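Local coordinates for protein S-adenosylmethionine:tRNA ribosyltransferase-isomerase (Thermus thermophilus, PDB 1WDI) that probably transfers and isomerises the ribose moiety of S-adenosylmethionine onto preQ1-modified tRNA, giving epoxyqueuosine during queuosine biosynthesis, at residues Leu283-Arg286 with Pro287-Phe291; Leu316-Glu319 with Arg320-Ala324. All blocks are in the same frame, centred on the assembly; numbering follows the deposited sequence.

Contact 1. Residues Leu283-Arg286 with Pro287-Phe291; sequences LFIR and PPYTF
With chi1 at -174°, Y289 swings its ring away from the backbone N and toward I285; there chi1 of -64° sets the CG2 methyl opposite the backbone N and presents it to the tyrosine. The result is an off-centre CH-pi contact: CG2 of I285 stands 4.2 Å from the centroid of the Y289 ring, 29° off the ring normal, and 3.8 Å from CD2 of that ring. The same methyl also meets F291, with I285 CG2 3.7 Å from F291 CZ, so a single isoleucine branch is shared by two aromatic rings. CD2 of Y289 lies 3.6 Å above the plane of the F291 ring, over the centre of one face, while F291 CE1 is at the edge of the Y289 ring, in its plane. Farther along the tyrosine, L283 CD2 approaches Y289 CE1 obliquely at 4.1 Å.

The chain bends sharply here, with a cis peptide between P287 and P288. At this bend Y289 CB lies 3.4 Å from R286 O, although no hydrogen bond links the two segments and the contact is apolar packing. Replacing Y289 with an alanine is likely to deprive I285 CG2 of its CH-pi partner and leave a gap beside F291 and L283.

Y289 OH also makes a weak hydrogen bond to E265. The loop joins strand 277-281 to strand 296-300 and packs against two helices: I285 and P287 rest on L311 and A313 of helix 307-316, whose F315 meets the F291 ring edge-to-face, while F291 also packs on V261 of helix 258-266.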
loop_
_atom_site.group_PDB
_atom_site.type_symbol
_atom_site.label_atom_id
_atom_site.label_comp_id
_atom_site.label_asym_id
_atom_site.label_seq_id
_atom_site.Cartn_x
_atom_site.Cartn_y
_atom_site.Cartn_z
ATOM N N LEU A 283 3.063 9.465 9.910
ATOM C CA LEU A 283 2.520 9.212 11.231
ATOM C C LEU A 283 2.654 7.742 11.583
ATOM O O LEU A 283 2.390 6.862 10.763
ATOM C CB LEU A 283 1.043 9.612 11.298
ATOM C CG LEU A 283 0.350 9.256 12.619
ATOM C CD1 LEU A 283 1.066 9.942 13.783
ATOM C CD2 LEU A 283 -1.105 9.676 12.566
ATOM N N PHE A 284 3.067 7.492 12.818
ATOM C CA PHE A 284 3.249 6.143 13.315
ATOM C C PHE A 284 2.042 5.776 14.169
ATOM O O PHE A 284 1.995 6.089 15.354
ATOM C CB PHE A 284 4.543 6.088 14.135
ATOM C CG PHE A 284 4.871 4.728 14.686
ATOM C CD1 PHE A 284 4.412 3.571 14.062
ATOM C CD2 PHE A 284 5.681 4.605 15.812
ATOM C CE1 PHE A 284 4.753 2.315 14.550
ATOM C CE2 PHE A 284 6.029 3.352 16.308
ATOM C CZ PHE A 284 5.565 2.204 15.675
ATOM N N ILE A 285 1.055 5.127 13.554
ATOM C CA ILE A 285 -0.143 4.731 14.283
ATOM C C ILE A 285 0.186 3.539 15.173
ATOM O O ILE A 285 0.662 2.506 14.704
ATOM C CB ILE A 285 -1.302 4.360 13.321
ATOM C CG1 ILE A 285 -1.727 5.597 12.518
ATOM C CG2 ILE A 285 -2.494 3.828 14.113
ATOM C CD1 ILE A 285 -2.880 5.355 11.563
ATOM N N ARG A 286 -0.065 3.703 16.466
ATOM C CA ARG A 286 0.210 2.666 17.450
ATOM C C ARG A 286 -0.606 2.992 18.692
ATOM O O ARG A 286 -1.097 4.110 18.839
ATOM C CB ARG A 286 1.704 2.658 17.799
ATOM C CG ARG A 286 2.207 4.000 18.319
ATOM C CD ARG A 286 3.708 3.986 18.585
ATOM N NE ARG A 286 4.066 3.116 19.701
ATOM C CZ ARG A 286 5.315 2.820 20.053
ATOM N NH1 ARG A 286 6.338 3.326 19.375
ATOM N NH2 ARG A 286 5.541 2.008 21.081
ATOM N N PRO A 287 -0.768 2.019 19.601
ATOM C CA PRO A 287 -1.542 2.268 20.820
ATOM C C PRO A 287 -0.856 3.358 21.652
ATOM O O PRO A 287 0.357 3.327 21.831
ATOM C CB PRO A 287 -1.512 0.913 21.537
ATOM C CG PRO A 287 -1.274 -0.082 20.422
ATOM C CD PRO A 287 -0.256 0.639 19.572
ATOM N N PRO A 288 -1.623 4.340 22.150
ATOM C CA PRO A 288 -3.069 4.465 21.961
ATOM C C PRO A 288 -3.359 5.365 20.762
ATOM O O PRO A 288 -2.609 6.303 20.489
ATOM C CB PRO A 288 -3.518 5.100 23.264
ATOM C CG PRO A 288 -2.407 6.093 23.507
ATOM C CD PRO A 288 -1.150 5.286 23.182
ATOM N N TYR A 289 -4.440 5.077 20.047
ATOM C CA TYR A 289 -4.811 5.886 18.899
ATOM C C TYR A 289 -6.301 5.750 18.632
ATOM O O TYR A 289 -6.836 4.639 18.609
ATOM C CB TYR A 289 -4.025 5.457 17.653
ATOM C CG TYR A 289 -4.270 6.363 16.461
ATOM C CD1 TYR A 289 -3.607 7.589 16.341
ATOM C CD2 TYR A 289 -5.213 6.029 15.492
ATOM C CE1 TYR A 289 -3.886 8.458 15.284
ATOM C CE2 TYR A 289 -5.501 6.887 14.437
ATOM C CZ TYR A 289 -4.837 8.101 14.339
ATOM O OH TYR A 289 -5.145 8.958 13.308
ATOM N N THR A 290 -6.975 6.882 18.445
ATOM C CA THR A 290 -8.401 6.870 18.164
ATOM C C THR A 290 -8.603 7.089 16.668
ATOM O O THR A 290 -8.195 8.113 16.118
ATOM C CB THR A 290 -9.140 7.977 18.943
ATOM O OG1 THR A 290 -8.984 7.754 20.351
ATOM C CG2 THR A 290 -10.631 7.970 18.600
ATOM N N PHE A 291 -9.215 6.114 16.007
ATOM C CA PHE A 291 -9.456 6.226 14.576
ATOM C C PHE A 291 -10.650 7.131 14.329
ATOM O O PHE A 291 -11.696 6.976 14.952
ATOM C CB PHE A 291 -9.670 4.835 13.964
ATOM C CG PHE A 291 -8.445 3.973 14.027
ATOM C CD1 PHE A 291 -8.043 3.397 15.238
ATOM C CD2 PHE A 291 -7.625 3.830 12.911
ATOM C CE1 PHE A 291 -6.841 2.704 15.331
ATOM C CE2 PHE A 291 -6.418 3.139 12.993
ATOM C CZ PHE A 291 -6.022 2.576 14.211
#

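Contact 2. Residues Leu316-Glu319 with Arg320-Ala324; sequences LGRE and RTLEA
G317 O is gripped twice by T321, through the backbone N at 2.8 Å and through OG1 at 2.6 Å, at a helix N-terminus where G317 is the N-cap of helix 318-330, directly after helix 307-316. The two donors use the carbonyl differently: the amide is tilted 20° from its plane, whereas OG1 sits above it, 44° out. A chi1 of -66° explains the hydroxyl bond, because it puts OG1 beside the backbone N and hence next to the same acceptor.

G317 is also the first residue past helix 307-316 to leave helical angles. With its positive phi, a side chain would collide with the L316 carbonyl O, a direct steric reason for glycine here. The new helix then continues with regular i to i+4 bonds, L322 N to R318 O at 3.0 Å and E323 N to E319 O at 3.0 Å.

Around this polar start the side chains close in. T321 also packs on L309 and V312 of the preceding helix, and L316 reaches I344 of strand 341-344. The guanidinium of R320 is held through NH1 by the carbonyls of G36 and Y33, while its aliphatic stem crosses L316 at about a right angle. L316 also touches the threonine hydroxyl, its CB lying 3.4 Å from T321 OG1, and its CD1 methyl meets R320 CD at 3.7 Å.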
loop_
_atom_site.group_PDB
_atom_site.type_symbol
_atom_site.label_atom_id
_atom_site.label_comp_id
_atom_site.label_asym_id
_atom_site.label_seq_id
_atom_site.Cartn_x
_atom_site.Cartn_y
_atom_site.Cartn_z
ATOM N N LEU A 316 -7.399 -2.875 17.005
ATOM C CA LEU A 316 -8.053 -3.983 17.701
ATOM C C LEU A 316 -7.758 -4.115 19.198
ATOM O O LEU A 316 -8.520 -4.756 19.923
ATOM C CB LEU A 316 -7.680 -5.294 16.999
ATOM C CG LEU A 316 -8.109 -6.634 17.611
ATOM C CD1 LEU A 316 -9.612 -6.682 17.762
ATOM C CD2 LEU A 316 -7.607 -7.775 16.726
ATOM N N GLY A 317 -6.667 -3.504 19.654
ATOM C CA GLY A 317 -6.268 -3.617 21.050
ATOM C C GLY A 317 -5.044 -4.528 21.071
ATOM O O GLY A 317 -5.051 -5.591 20.445
ATOM N N ARG A 318 -3.995 -4.135 21.789
ATOM C CA ARG A 318 -2.772 -4.930 21.817
ATOM C C ARG A 318 -2.933 -6.372 22.300
ATOM O O ARG A 318 -2.513 -7.303 21.614
ATOM C CB ARG A 318 -1.693 -4.223 22.651
ATOM C CG ARG A 318 -0.344 -4.939 22.630
ATOM C CD ARG A 318 0.767 -4.137 23.322
ATOM N NE ARG A 318 0.426 -3.771 24.696
ATOM C CZ ARG A 318 -0.173 -2.635 25.047
ATOM N NH1 ARG A 318 -0.500 -1.732 24.125
ATOM N NH2 ARG A 318 -0.456 -2.401 26.324
ATOM N N GLU A 319 -3.534 -6.560 23.468
ATOM C CA GLU A 319 -3.718 -7.901 24.012
ATOM C C GLU A 319 -4.606 -8.764 23.111
ATOM O O GLU A 319 -4.250 -9.899 22.814
ATOM C CB GLU A 319 -4.299 -7.817 25.432
ATOM C CG GLU A 319 -4.658 -9.154 26.087
ATOM C CD GLU A 319 -3.540 -10.192 26.022
ATOM O OE1 GLU A 319 -2.352 -9.809 26.026
ATOM O OE2 GLU A 319 -3.856 -11.404 25.983
ATOM N N ARG A 320 -5.743 -8.233 22.665
ATOM C CA ARG A 320 -6.625 -9.008 21.791
ATOM C C ARG A 320 -5.949 -9.319 20.459
ATOM O O ARG A 320 -6.178 -10.379 19.865
ATOM C CB ARG A 320 -7.956 -8.275 21.548
ATOM C CG ARG A 320 -8.900 -9.047 20.624
ATOM C CD ARG A 320 -10.358 -8.652 20.790
ATOM N NE ARG A 320 -10.873 -9.007 22.109
ATOM C CZ ARG A 320 -12.119 -8.798 22.508
ATOM N NH1 ARG A 320 -12.996 -8.236 21.683
ATOM N NH2 ARG A 320 -12.484 -9.134 23.741
ATOM N N THR A 321 -5.109 -8.401 19.986
ATOM C CA THR A 321 -4.397 -8.615 18.733
ATOM C C THR A 321 -3.400 -9.766 18.872
ATOM O O THR A 321 -3.345 -10.651 18.017
ATOM C CB THR A 321 -3.644 -7.342 18.288
ATOM O OG1 THR A 321 -4.594 -6.321 17.962
ATOM C CG2 THR A 321 -2.778 -7.628 17.067
ATOM N N LEU A 322 -2.614 -9.763 19.946
ATOM C CA LEU A 322 -1.644 -10.837 20.161
ATOM C C LEU A 322 -2.363 -12.183 20.326
ATOM O O LEU A 322 -1.888 -13.213 19.854
ATOM C CB LEU A 322 -0.782 -10.540 21.395
ATOM C CG LEU A 322 0.027 -9.238 21.315
ATOM C CD1 LEU A 322 0.861 -9.068 22.578
ATOM C CD2 LEU A 322 0.920 -9.263 20.085
ATOM N N GLU A 323 -3.505 -12.172 21.002
ATOM C CA GLU A 323 -4.283 -13.391 21.196
ATOM C C GLU A 323 -4.724 -13.950 19.836
ATOM O O GLU A 323 -4.553 -15.136 19.554
ATOM C CB GLU A 323 -5.515 -13.097 22.060
ATOM C CG GLU A 323 -5.215 -12.919 23.543
ATOM C CD GLU A 323 -6.349 -12.250 24.291
ATOM O OE1 GLU A 323 -7.462 -12.151 23.730
ATOM O OE2 GLU A 323 -6.131 -11.824 25.445
ATOM N N ALA A 324 -5.280 -13.083 18.993
ATOM C CA ALA A 324 -5.741 -13.489 17.667
ATOM C C ALA A 324 -4.589 -14.003 16.814
ATOM O O ALA A 324 -4.751 -14.951 16.042
ATOM C CB ALA A 324 -6.430 -12.316 16.968
#

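In the fold
Contact 1 closes before contact 2 opens, and the two lie on the same side of the chain's centre, about 15 Å apart, centre to centre. The direct meeting is one of packing: P287 CB lies 3.8 Å from R318 NH1, and both residues also touch Y7. Helix 307-316 provides a second connection, since both contacts pack on it, contact 1 from the loop and contact 2 from the helix that follows. Contact 1 thus shapes a loop lying against this helix, and contact 2 starts the next one. The geometry of both is structural packing and helix initiation; it does not by itself place either at a substrate pocket.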